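Local structure of esterase (4TX1) at residues Q46-S51 / G214-V219; H54-G59 / H87-L92; V16-D21 / D39-V44; L174-A179 / C184-G189; I95-G100 / E120-L125. The protein acts as a carbohydrate acetylesterase of the SGNH-hydrolase family, cleaving acetyl esters, and probably has arylesterase activity. All blocks are in the same frame, centred on the assembly; numbering follows the deposited sequence.

Contact 1 (Q46-S51 / G214-V219)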
# COMPACT_ATOMS: atom_id res chain seq x y z
N GLN A 46 33.39 0.23 -13.36
CA GLN A 46 33.80 -1.11 -13.04
C GLN A 46 35.14 -1.40 -13.80
O GLN A 46 36.03 -2.12 -13.30
CB GLN A 46 32.78 -2.14 -13.50
CG GLN A 46 33.18 -3.59 -13.51
CD GLN A 46 33.33 -4.15 -12.11
OE1 GLN A 46 32.35 -4.71 -11.51
NE2 GLN A 46 34.51 -3.96 -11.51
N LYS A 47 35.18 -0.96 -15.04
CA LYS A 47 36.37 -1.28 -15.87
C LYS A 47 37.56 -0.57 -15.29
O LYS A 47 38.66 -1.18 -15.23
CB LYS A 47 36.19 -0.81 -17.31
CG LYS A 47 37.34 -1.22 -18.26
CD LYS A 47 36.96 -0.81 -19.68
CE LYS A 47 37.90 -1.31 -20.76
NZ LYS A 47 37.80 -2.79 -20.81
N ALA A 48 37.37 0.66 -14.85
CA ALA A 48 38.42 1.43 -14.20
C ALA A 48 38.90 0.81 -12.90
O ALA A 48 40.13 0.84 -12.61
CB ALA A 48 38.03 2.88 -14.01
N LEU A 49 38.00 0.21 -12.09
CA LEU A 49 38.40 -0.35 -10.81
C LEU A 49 38.97 -1.75 -11.00
O LEU A 49 39.74 -2.24 -10.17
CB LEU A 49 37.20 -0.36 -9.78
CG LEU A 49 36.61 1.02 -9.47
CD1 LEU A 49 35.30 0.95 -8.67
CD2 LEU A 49 37.61 1.95 -8.76
N GLY A 50 38.58 -2.43 -12.07
CA GLY A 50 38.93 -3.82 -12.32
C GLY A 50 38.44 -4.79 -11.27
O GLY A 50 37.40 -4.56 -10.64
N SER A 51 39.21 -5.86 -11.02
CA SER A 51 38.84 -6.90 -10.07
C SER A 51 38.88 -6.54 -8.57
O SER A 51 38.41 -7.31 -7.72
CB SER A 51 39.75 -8.13 -10.34
OG SER A 51 41.11 -7.81 -10.00
N GLY A 214 34.88 10.22 -14.55
CA GLY A 214 34.94 11.25 -13.56
C GLY A 214 34.83 10.82 -12.11
O GLY A 214 35.43 11.43 -11.23
N LEU A 215 34.05 9.76 -11.85
CA LEU A 215 33.87 9.25 -10.47
C LEU A 215 35.00 8.40 -9.96
O LEU A 215 35.13 8.16 -8.78
CB LEU A 215 32.55 8.47 -10.43
CG LEU A 215 31.30 9.30 -10.48
CD1 LEU A 215 30.05 8.46 -10.81
CD2 LEU A 215 31.07 10.03 -9.16
N GLU A 216 35.89 7.95 -10.84
CA GLU A 216 36.88 6.96 -10.41
C GLU A 216 37.73 7.43 -9.21
O GLU A 216 37.89 6.67 -8.29
CB GLU A 216 37.77 6.49 -11.57
CG GLU A 216 38.92 5.69 -11.04
CD GLU A 216 39.96 5.31 -12.06
OE1 GLU A 216 40.76 4.42 -11.75
OE2 GLU A 216 39.96 5.83 -13.18
N PRO A 217 38.26 8.67 -9.22
CA PRO A 217 39.13 9.09 -8.12
C PRO A 217 38.43 9.15 -6.77
O PRO A 217 38.99 8.66 -5.82
CB PRO A 217 39.60 10.48 -8.55
CG PRO A 217 39.62 10.41 -10.04
CD PRO A 217 38.31 9.66 -10.33
N VAL A 218 37.21 9.74 -6.70
CA VAL A 218 36.49 9.83 -5.45
C VAL A 218 36.03 8.45 -5.02
O VAL A 218 36.07 8.11 -3.84
CB VAL A 218 35.36 10.87 -5.52
CG1 VAL A 218 34.23 10.38 -6.40
CG2 VAL A 218 34.84 11.21 -4.14
N VAL A 219 35.67 7.59 -5.97
CA VAL A 219 35.34 6.21 -5.66
C VAL A 219 36.51 5.42 -5.08
O VAL A 219 36.38 4.83 -4.06
CB VAL A 219 34.65 5.48 -6.82
CG1 VAL A 219 34.52 4.02 -6.53
CG2 VAL A 219 33.32 6.12 -7.07
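Ala48 and Leu49, in the last turn of helix 41-49, meet Glu216 and Val219 of helix 205-223 through two small, unlike contacts. The first sets a methyl against a carboxylate. Glu216 has CG anti to its backbone N (chi1 169°) and stays extended beyond it, which carries the acid group across to Ala48; CB of Ala48 lies 3.6 Å from Glu216 OE2 and 3.7 Å from Glu216 CD. The polar end is held within its own helix, where OE1 forms a salt bridge to Arg220 NE, and Arg220 NH2 also reaches Ala48 O by a weak hydrogen bond. Replacing Glu216 by alanine would probably leave the Arg220 guanidinium without this carboxylate mate and uncover the Ala48 methyl. The second contact is purely apolar: the Leu49 and Val219 side chains cross at about a right angle, with Leu49 CD1 3.8 Å from Val219 CG1. Both of these residues are buried, whereas the Ala48-Glu216 pair lies nearer the surface. Inward from here, Leu215 rests on Trp41, Val219 on Leu45, and Leu215, Val218 and Val219 on Leu142, packing the two helices against each other and against strand 140-145.

Contact 2 (H54-G59 / H87-L92)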
# COMPACT_ATOMS: atom_id res chain seq x y z
N HIS A 54 33.26 -4.94 -7.35
CA HIS A 54 32.15 -5.51 -8.08
C HIS A 54 31.08 -4.40 -8.07
O HIS A 54 30.67 -4.00 -6.98
CB HIS A 54 31.59 -6.73 -7.40
CG HIS A 54 30.44 -7.31 -8.11
ND1 HIS A 54 29.27 -7.63 -7.45
CD2 HIS A 54 30.25 -7.61 -9.41
CE1 HIS A 54 28.42 -8.13 -8.33
NE2 HIS A 54 28.97 -8.09 -9.53
N VAL A 55 30.78 -3.85 -9.23
CA VAL A 55 29.82 -2.72 -9.37
C VAL A 55 28.46 -3.23 -9.84
O VAL A 55 28.34 -3.91 -10.86
CB VAL A 55 30.36 -1.67 -10.34
CG1 VAL A 55 29.47 -0.44 -10.43
CG2 VAL A 55 31.75 -1.33 -9.87
N ILE A 56 27.43 -2.87 -9.05
CA ILE A 56 26.02 -3.25 -9.30
C ILE A 56 25.25 -2.01 -9.76
O ILE A 56 25.18 -0.99 -9.04
CB ILE A 56 25.41 -3.84 -8.01
CG1 ILE A 56 26.31 -5.05 -7.58
CG2 ILE A 56 23.93 -4.19 -8.24
CD1 ILE A 56 25.95 -5.69 -6.29
N ALA A 57 24.59 -2.11 -10.93
CA ALA A 57 23.88 -0.98 -11.53
C ALA A 57 22.39 -1.17 -11.24
O ALA A 57 21.83 -2.22 -11.60
CB ALA A 57 24.11 -0.95 -13.03
N GLU A 58 21.80 -0.16 -10.61
CA GLU A 58 20.34 -0.19 -10.35
C GLU A 58 19.79 1.17 -10.77
O GLU A 58 19.48 2.02 -9.93
CB GLU A 58 20.09 -0.46 -8.85
CG GLU A 58 20.32 -1.88 -8.42
CD GLU A 58 19.25 -2.89 -8.73
OE1 GLU A 58 18.07 -2.51 -8.97
OE2 GLU A 58 19.56 -4.08 -8.61
N GLY A 59 19.69 1.38 -12.05
CA GLY A 59 19.09 2.55 -12.62
C GLY A 59 17.71 2.26 -13.17
O GLY A 59 17.52 1.40 -14.05
N HIS A 87 19.03 -4.73 0.52
CA HIS A 87 18.96 -6.04 1.08
C HIS A 87 19.39 -7.12 0.09
O HIS A 87 20.02 -8.09 0.48
CB HIS A 87 17.54 -6.34 1.64
CG HIS A 87 17.53 -7.20 2.88
ND1 HIS A 87 17.85 -6.71 4.15
CD2 HIS A 87 17.15 -8.48 3.03
CE1 HIS A 87 17.71 -7.71 5.02
NE2 HIS A 87 17.28 -8.78 4.38
N THR A 88 19.02 -6.96 -1.17
CA THR A 88 19.38 -7.86 -2.23
C THR A 88 20.88 -7.88 -2.46
O THR A 88 21.46 -8.90 -2.89
CB THR A 88 18.73 -7.31 -3.54
OG1 THR A 88 17.28 -7.40 -3.39
CG2 THR A 88 19.17 -8.15 -4.73
N HIS A 89 21.53 -6.76 -2.28
CA HIS A 89 22.94 -6.65 -2.72
C HIS A 89 23.95 -6.60 -1.57
O HIS A 89 25.18 -6.54 -1.84
CB HIS A 89 23.08 -5.46 -3.69
CG HIS A 89 22.35 -5.64 -4.97
ND1 HIS A 89 22.55 -6.73 -5.80
CD2 HIS A 89 21.32 -4.92 -5.52
CE1 HIS A 89 21.70 -6.65 -6.83
NE2 HIS A 89 20.94 -5.57 -6.67
N ALA A 90 23.44 -6.55 -0.34
CA ALA A 90 24.27 -6.52 0.86
C ALA A 90 25.19 -7.75 0.88
O ALA A 90 24.83 -8.82 0.50
CB ALA A 90 23.40 -6.49 2.12
N PRO A 91 26.37 -7.58 1.46
CA PRO A 91 26.93 -6.42 2.11
C PRO A 91 27.59 -5.49 1.12
O PRO A 91 28.18 -5.95 0.13
CB PRO A 91 28.02 -7.04 3.03
CG PRO A 91 28.43 -8.23 2.33
CD PRO A 91 27.17 -8.81 1.72
N LEU A 92 27.44 -4.18 1.37
CA LEU A 92 27.93 -3.17 0.47
C LEU A 92 29.03 -2.34 1.13
O LEU A 92 28.89 -1.97 2.30
CB LEU A 92 26.77 -2.25 0.02
CG LEU A 92 25.65 -2.97 -0.79
CD1 LEU A 92 24.39 -2.05 -0.76
CD2 LEU A 92 26.20 -3.18 -2.16
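His89, in the last turn of helix 78-89, is gripped by Ile56 and Glu58, two residues that face it from edge strand 53-59; a buried His-carboxylate hydrogen bond joins the two elements. The tight part is the imidazole. Ile56 CG2 stands almost on the ring normal, 3.6 Å from the His89 centroid, a CH-pi contact. Thr88 CG2 covers the opposite face, sandwiching the ring between two methyls. Ile56 CD1 comes over the same face as CG2, 3.6 Å from His89 ND1. At the edge, His89 NE2 donates to Glu58 OE2 over 2.8 Å, with an N-H...O angle of 150°. The bond is somewhat bent, and it meets the oxygen on its anti side, with the donor 34° out of the carboxylate plane. Glu58 turns back at chi2, -78°, to bring the acid to this point. Away from the ring the packing thins: Leu92 CD2 stays 4.8 Å from Ile56 CD1, and Pro91 faces solvent. Ala57 of a second subunit packs on His89, and Glu58 OE2 of that subunit lies near Glu58 OE2, which might favour a shared proton or a charged His89. Strand 53-59 is hydrogen-bonded along strand 14-20, Glu58 also rests on Leu17 and on Val85 of helix 78-89, and Val55 and Ala57 touch Pro42 of helix 41-49 on the other side of the sheet.

Contact 3 (V16-D21 / D39-V44)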
# COMPACT_ATOMS: atom_id res chain seq x y z
N VAL A 16 30.04 -2.17 -4.84
CA VAL A 16 29.55 -0.80 -5.01
C VAL A 16 28.16 -0.88 -5.63
O VAL A 16 28.00 -1.48 -6.70
CB VAL A 16 30.41 0.00 -6.02
CG1 VAL A 16 29.93 1.43 -6.20
CG2 VAL A 16 31.92 0.01 -5.61
N LEU A 17 27.18 -0.26 -4.99
CA LEU A 17 25.83 -0.13 -5.56
C LEU A 17 25.65 1.24 -6.14
O LEU A 17 25.87 2.27 -5.46
CB LEU A 17 24.73 -0.40 -4.51
CG LEU A 17 23.25 -0.13 -4.92
CD1 LEU A 17 22.79 -1.18 -5.91
CD2 LEU A 17 22.43 -0.11 -3.61
N CYS A 18 25.17 1.27 -7.38
CA CYS A 18 24.89 2.50 -8.11
C CYS A 18 23.37 2.65 -8.27
O CYS A 18 22.74 1.89 -9.02
CB CYS A 18 25.49 2.54 -9.46
SG CYS A 18 27.32 2.30 -9.43
N TYR A 19 22.82 3.54 -7.50
CA TYR A 19 21.35 3.74 -7.42
C TYR A 19 20.95 4.98 -8.07
O TYR A 19 21.24 6.11 -7.61
CB TYR A 19 20.93 3.72 -5.95
CG TYR A 19 19.42 3.52 -5.67
CD1 TYR A 19 18.82 2.29 -5.96
CD2 TYR A 19 18.64 4.52 -5.15
CE1 TYR A 19 17.49 2.04 -5.64
CE2 TYR A 19 17.25 4.32 -4.92
CZ TYR A 19 16.71 3.06 -5.13
OH TYR A 19 15.39 2.78 -4.85
N GLY A 20 20.22 4.86 -9.19
CA GLY A 20 19.86 6.03 -9.95
C GLY A 20 18.65 5.84 -10.86
O GLY A 20 17.81 4.96 -10.62
N ASP A 21 18.57 6.71 -11.87
CA ASP A 21 17.42 6.85 -12.75
C ASP A 21 17.85 6.51 -14.19
O ASP A 21 18.74 5.68 -14.37
CB ASP A 21 16.74 8.19 -12.56
CG ASP A 21 17.67 9.38 -12.88
OD1 ASP A 21 18.66 9.13 -13.58
OD2 ASP A 21 17.44 10.47 -12.32
N ASP A 39 29.08 1.54 -22.30
CA ASP A 39 28.95 2.98 -22.22
C ASP A 39 28.18 3.53 -20.98
O ASP A 39 28.14 4.74 -20.76
CB ASP A 39 28.33 3.55 -23.49
CG ASP A 39 29.19 3.21 -24.77
OD1 ASP A 39 30.42 3.05 -24.56
OD2 ASP A 39 28.58 3.11 -25.85
N ARG A 40 27.57 2.62 -20.21
CA ARG A 40 26.85 3.04 -19.01
C ARG A 40 27.87 3.42 -17.92
O ARG A 40 28.89 2.75 -17.77
CB ARG A 40 25.92 1.93 -18.57
CG ARG A 40 24.97 1.55 -19.67
CD ARG A 40 24.13 0.29 -19.34
NE ARG A 40 23.57 -0.27 -20.53
CZ ARG A 40 23.10 -1.50 -20.65
NH1 ARG A 40 23.13 -2.28 -19.57
NH2 ARG A 40 22.70 -1.95 -21.81
N TRP A 41 27.58 4.41 -17.09
CA TRP A 41 28.57 4.88 -16.16
C TRP A 41 29.03 3.91 -15.13
O TRP A 41 30.20 3.79 -14.84
CB TRP A 41 28.22 6.25 -15.61
CG TRP A 41 27.12 6.30 -14.52
CD1 TRP A 41 25.84 6.74 -14.70
CD2 TRP A 41 27.28 6.02 -13.13
NE1 TRP A 41 25.16 6.71 -13.47
CE2 TRP A 41 26.01 6.25 -12.51
CE3 TRP A 41 28.32 5.51 -12.35
CZ2 TRP A 41 25.80 6.03 -11.13
CZ3 TRP A 41 28.11 5.32 -10.98
CH2 TRP A 41 26.87 5.58 -10.39
N PRO A 42 28.12 3.03 -14.62
CA PRO A 42 28.63 2.04 -13.70
C PRO A 42 29.62 1.02 -14.33
O PRO A 42 30.53 0.53 -13.67
CB PRO A 42 27.37 1.27 -13.27
CG PRO A 42 26.33 2.31 -13.38
CD PRO A 42 26.65 3.01 -14.72
N SER A 43 29.42 0.70 -15.61
CA SER A 43 30.30 -0.18 -16.38
C SER A 43 31.68 0.45 -16.57
O SER A 43 32.71 -0.26 -16.38
CB SER A 43 29.74 -0.43 -17.77
OG SER A 43 28.48 -1.13 -17.65
N VAL A 44 31.68 1.72 -16.93
CA VAL A 44 32.95 2.49 -17.06
C VAL A 44 33.72 2.53 -15.74
O VAL A 44 34.95 2.24 -15.68
CB VAL A 44 32.73 3.88 -17.60
CG1 VAL A 44 34.04 4.69 -17.43
CG2 VAL A 44 32.11 3.80 -19.02
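The beta-alpha-beta crossover that opens the alpha/beta/alpha fold of this SGNH hydrolase runs from strand 14-20 through helix 41-49 to strand 53-59, and here Cys18 of the strand meets Trp41 and Pro42 in the first turn of the helix. Cys18 SG approaches the six-membered ring of Trp41 obliquely, 3.4 Å from CH2 and 4.2 Å from the ring centroid. The line to that centroid is 49° off the ring normal, making this a sulfur-aromatic contact over neither face nor edge. Cys18 CB adds to it, 3.5 Å from Trp41 CH2. Trp41 has CG lodged between its backbone N and carbonyl carbon (chi1 76°), which brings the six-membered ring to Cys18. Pro42 adds to the packing: its CB is 4.0 Å from Cys18 SG, while its CD lies over one face of the Trp41 ring. Gly20 and Asp21, further along, belong to the GDSL signature; Asp21 OD1 caps Leu23 N at the start of the next helix, and Ser22 between them is probably the nucleophile, as in other SGNH hydrolases. The indole is divided by chemistry: NE1 is hydrogen-bonded to Thr24 OG1, whereas the benzo end meets the sulfur and CB of Cys18. With no hydrogen bond between the two segments, the contact probably rests mainly on dispersion and close fit in a buried place, with a sulfur-aromatic component.

Contact 4 (L174-A179 / C184-G189)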
# COMPACT_ATOMS: atom_id res chain seq x y z
N LEU A 174 23.49 22.35 -3.08
CA LEU A 174 22.65 21.75 -2.05
C LEU A 174 23.14 20.34 -1.72
O LEU A 174 23.19 19.99 -0.54
CB LEU A 174 21.20 21.74 -2.48
CG LEU A 174 20.44 23.05 -2.56
CD1 LEU A 174 18.99 22.78 -3.01
CD2 LEU A 174 20.53 23.77 -1.22
N TYR A 175 23.47 19.51 -2.74
CA TYR A 175 23.93 18.16 -2.47
C TYR A 175 25.29 18.18 -1.76
O TYR A 175 25.58 17.39 -0.91
CB TYR A 175 24.06 17.32 -3.74
CG TYR A 175 22.74 16.79 -4.30
CD1 TYR A 175 21.53 17.33 -3.95
CD2 TYR A 175 22.73 15.82 -5.27
CE1 TYR A 175 20.31 16.84 -4.52
CE2 TYR A 175 21.57 15.31 -5.82
CZ TYR A 175 20.35 15.80 -5.45
OH TYR A 175 19.11 15.43 -6.00
N ARG A 176 26.17 19.12 -2.21
CA ARG A 176 27.48 19.21 -1.58
C ARG A 176 27.35 19.57 -0.09
O ARG A 176 28.04 18.99 0.74
CB ARG A 176 28.33 20.29 -2.29
CG ARG A 176 29.76 20.47 -1.72
CD ARG A 176 30.51 21.64 -2.38
NE ARG A 176 30.66 21.48 -3.82
CZ ARG A 176 30.02 22.18 -4.77
NH1 ARG A 176 29.21 23.22 -4.48
NH2 ARG A 176 30.24 21.87 -6.06
N ASP A 177 26.48 20.54 0.20
CA ASP A 177 26.17 20.99 1.60
C ASP A 177 25.63 19.81 2.41
O ASP A 177 26.07 19.54 3.51
CB ASP A 177 25.18 22.10 1.64
CG ASP A 177 25.73 23.45 1.16
OD1 ASP A 177 26.92 23.60 0.95
OD2 ASP A 177 24.87 24.31 0.95
N LEU A 178 24.71 19.04 1.82
CA LEU A 178 24.20 17.81 2.50
C LEU A 178 25.24 16.78 2.81
O LEU A 178 25.26 16.20 3.91
CB LEU A 178 22.99 17.23 1.67
CG LEU A 178 22.27 16.08 2.38
CD1 LEU A 178 21.42 16.54 3.54
CD2 LEU A 178 21.40 15.19 1.37
N ALA A 179 26.14 16.50 1.85
CA ALA A 179 27.17 15.50 1.95
C ALA A 179 28.05 15.88 3.12
O ALA A 179 28.41 15.03 3.93
CB ALA A 179 27.97 15.44 0.66
N CYS A 184 29.03 12.23 4.01
CA CYS A 184 29.03 11.46 2.80
C CYS A 184 30.06 12.12 1.86
O CYS A 184 30.34 13.34 1.98
CB CYS A 184 27.64 11.65 2.07
SG CYS A 184 26.35 10.77 2.92
N GLY A 185 30.49 11.35 0.86
CA GLY A 185 31.20 11.94 -0.28
C GLY A 185 30.27 12.70 -1.19
O GLY A 185 29.03 12.45 -1.20
N PHE A 186 30.86 13.57 -1.99
CA PHE A 186 30.15 14.35 -2.99
C PHE A 186 30.90 14.36 -4.32
O PHE A 186 32.15 14.49 -4.37
CB PHE A 186 29.90 15.79 -2.53
CG PHE A 186 29.28 16.65 -3.58
CD1 PHE A 186 27.94 16.48 -3.98
CD2 PHE A 186 30.02 17.61 -4.24
CE1 PHE A 186 27.42 17.20 -5.01
CE2 PHE A 186 29.49 18.34 -5.30
CZ PHE A 186 28.16 18.18 -5.65
N PHE A 187 30.16 14.28 -5.41
CA PHE A 187 30.74 14.63 -6.72
C PHE A 187 29.70 15.36 -7.52
O PHE A 187 28.53 14.89 -7.61
CB PHE A 187 31.16 13.37 -7.43
CG PHE A 187 31.89 13.62 -8.74
CD1 PHE A 187 33.23 14.02 -8.72
CD2 PHE A 187 31.26 13.42 -9.95
CE1 PHE A 187 33.91 14.24 -9.93
CE2 PHE A 187 31.92 13.67 -11.16
CZ PHE A 187 33.26 14.06 -11.14
N ASP A 188 30.10 16.40 -8.24
CA ASP A 188 29.21 17.09 -9.17
C ASP A 188 29.29 16.45 -10.56
O ASP A 188 30.30 16.62 -11.27
CB ASP A 188 29.53 18.58 -9.30
CG ASP A 188 28.60 19.31 -10.26
OD1 ASP A 188 27.60 18.73 -10.73
OD2 ASP A 188 28.86 20.46 -10.52
N GLY A 189 28.26 15.64 -10.96
CA GLY A 189 28.26 15.03 -12.27
C GLY A 189 28.36 16.03 -13.40
O GLY A 189 28.89 15.71 -14.45
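Phe186 lays its ring flat against helix 171-182, the connection leading into edge strand 185-188 of the parallel sheet, with one face turned to the backbone and CB of Arg176. Arg176 CB stands over the ring centre, 3.7 Å from the Phe186 centroid, a CH-pi contact. Farther out the orientation changes: the guanidinium plane is 79° from the ring plane, so the CE2-CZ rim of Phe186 meets a face of the Arg176 guanidinium, with NE 3.7 Å from CE2, and the pair is no parallel stack. Phe186 takes this place because CG is anti to its backbone N (chi1 175°), which carries the ring along the helix. Tyr175 CB touches the ring obliquely, 3.6 Å from Phe186 CE1, while its hydroxyl leads away to Leu99 O. Ala179 CB touches the base of the side chain, 3.7 Å from Phe186 CB, and lies 3.4 Å from Cys184 O. An alanine in place of Phe186 would take away the surface under Arg176, and its guanidinium would probably be left free to turn. Helix segment 174-179 and strand 185-188 run nearly antiparallel, their axes 7.6 Å apart at closest approach, and the short link is closed by Cys184 N donating to Ala179 O, 2.9 Å, with an N-H...O angle of 170°. One nearly straight backbone bond thus pins the turn; the rest is packing of alkyl and aromatic groups, with a guanidinium against the ring rim.

Contact 5 (I95-G100 / E120-L125)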
# COMPACT_ATOMS: atom_id res chain seq x y z
N ILE A 95 27.63 2.97 -1.47
CA ILE A 95 26.39 3.25 -2.24
C ILE A 95 26.67 4.56 -2.93
O ILE A 95 27.03 5.57 -2.27
CB ILE A 95 25.16 3.34 -1.31
CG1 ILE A 95 24.95 1.94 -0.67
CG2 ILE A 95 23.96 3.79 -2.18
CD1 ILE A 95 25.47 1.71 0.66
N VAL A 96 26.47 4.60 -4.24
CA VAL A 96 26.56 5.82 -5.04
C VAL A 96 25.16 6.24 -5.51
O VAL A 96 24.55 5.46 -6.26
CB VAL A 96 27.46 5.61 -6.29
CG1 VAL A 96 27.64 6.96 -7.05
CG2 VAL A 96 28.81 5.00 -5.78
N PHE A 97 24.71 7.41 -5.11
CA PHE A 97 23.40 7.94 -5.53
C PHE A 97 23.59 8.94 -6.67
O PHE A 97 24.44 9.84 -6.60
CB PHE A 97 22.70 8.67 -4.42
CG PHE A 97 22.25 7.77 -3.27
CD1 PHE A 97 21.30 6.79 -3.50
CD2 PHE A 97 22.73 7.90 -1.99
CE1 PHE A 97 20.84 6.01 -2.51
CE2 PHE A 97 22.27 7.15 -0.94
CZ PHE A 97 21.35 6.13 -1.21
N MET A 98 22.82 8.75 -7.71
CA MET A 98 22.66 9.84 -8.67
C MET A 98 21.19 10.04 -9.03
O MET A 98 20.64 9.39 -9.97
CB MET A 98 23.58 9.68 -9.92
CG MET A 98 23.59 10.98 -10.71
SD MET A 98 24.82 11.07 -12.05
CE MET A 98 23.98 10.08 -13.28
N LEU A 99 20.52 10.89 -8.27
CA LEU A 99 19.10 11.13 -8.42
C LEU A 99 18.82 12.59 -8.23
O LEU A 99 19.61 13.31 -7.62
CB LEU A 99 18.29 10.28 -7.39
CG LEU A 99 18.26 8.79 -7.57
CD1 LEU A 99 17.59 8.10 -6.33
CD2 LEU A 99 17.52 8.45 -8.85
N GLY A 100 17.69 13.02 -8.79
CA GLY A 100 17.13 14.36 -8.68
C GLY A 100 16.56 14.92 -9.96
O GLY A 100 15.77 15.87 -9.90
N GLU A 120 18.52 13.07 1.45
CA GLU A 120 18.64 12.93 2.89
C GLU A 120 17.94 11.70 3.44
O GLU A 120 18.49 10.93 4.24
CB GLU A 120 18.26 14.20 3.59
CG GLU A 120 18.45 14.16 5.11
CD GLU A 120 18.14 15.49 5.74
OE1 GLU A 120 18.69 15.75 6.80
OE2 GLU A 120 17.34 16.28 5.23
N ARG A 121 16.74 11.49 2.97
CA ARG A 121 16.01 10.31 3.36
C ARG A 121 16.71 9.01 2.89
O ARG A 121 16.81 8.11 3.64
CB ARG A 121 14.59 10.36 2.83
CG ARG A 121 13.82 9.10 3.07
CD ARG A 121 13.48 8.88 4.52
NE ARG A 121 12.51 7.83 4.66
CZ ARG A 121 12.52 6.91 5.59
NH1 ARG A 121 13.45 6.90 6.49
NH2 ARG A 121 11.61 5.99 5.55
N LEU A 122 17.19 8.98 1.64
CA LEU A 122 17.89 7.85 1.13
C LEU A 122 19.14 7.57 1.98
O LEU A 122 19.45 6.43 2.29
CB LEU A 122 18.25 8.01 -0.36
CG LEU A 122 17.05 8.19 -1.29
CD1 LEU A 122 17.58 8.37 -2.73
CD2 LEU A 122 16.05 7.05 -1.24
N VAL A 123 19.87 8.63 2.34
CA VAL A 123 21.08 8.42 3.16
C VAL A 123 20.66 7.73 4.45
O VAL A 123 21.31 6.78 4.90
CB VAL A 123 21.83 9.75 3.44
CG1 VAL A 123 22.95 9.49 4.45
CG2 VAL A 123 22.34 10.28 2.08
N ASN A 124 19.64 8.25 5.09
CA ASN A 124 19.19 7.65 6.38
C ASN A 124 18.72 6.19 6.25
O ASN A 124 18.94 5.40 7.16
CB ASN A 124 18.08 8.52 6.98
CG ASN A 124 18.64 9.84 7.55
OD1 ASN A 124 19.71 9.82 8.24
ND2 ASN A 124 17.99 10.95 7.25
N LEU A 125 18.09 5.85 5.10
CA LEU A 125 17.70 4.46 4.84
C LEU A 125 18.91 3.56 4.80
O LEU A 125 18.85 2.41 5.24
CB LEU A 125 16.84 4.35 3.54
CG LEU A 125 15.44 4.93 3.73
CD1 LEU A 125 14.84 5.07 2.30
CD2 LEU A 125 14.56 4.03 4.62
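Phe97 and Leu122 each hold CG anti to their own carbonyl carbon (chi1 -68° and -60°), which sends the ring out from strand 94-98 and the leucine branch in from helix 112-127 until they meet obliquely. Strand, helix and the following strand 140-145 form a beta-alpha-beta crossover within the parallel sheet, and this is the buried seam between its first two elements. Leu122 CB lies over one face of the Phe97 ring, 4.1 Å from the centroid and 29° off the normal, a CH-pi contact displaced toward the far end of the ring, where CZ is 3.7 Å from Leu122 CB. The opposite face carries Ile95 CG2, offset toward the rim, so the phenyl group is held between an aliphatic neighbour on its own strand and one on the helix. Val123 comes up beside the ring more loosely, its CG2 4.3 Å from Phe97 CE2. All the touching residues are buried, and the side chains that meet are all hydrocarbon. Helix 78-89 packs into the same region: its Leu82 touches both Phe97 and Leu122, and Ala79 touches Leu122. Another face of helix 112-127 packs on helix 171-182, with Val123 on Leu182, while Arg121 NE is hydrogen-bonded to His70 O of a third subunit. Leu99 also turns its side chain to the helix. There it crosses Leu122 at about a right angle, methyl against methyl, with Leu99 CD1 3.6 Å from Leu122 CD1.

From the N terminus, contact 3 closes first, joining strand 14-20 to the start of helix 41-49. Contact 1 opens near the end of that helix and closes only at helix 205-223, close to the C terminus, so its long loop encloses the other three. Within it contacts 2, 5 and 4 follow in series, each shutting before the next begins, and none cross. Contact 2 links edge strand 53-59 to helix 78-89, contact 5 strand 94-98 to helix 112-127, and contact 4 helix 171-182 to the opposite edge strand, 185-188. Contacts 1 and 3 bind the helices on one side of the parallel sheet; contacts 2, 4 and 5 bind those on the other.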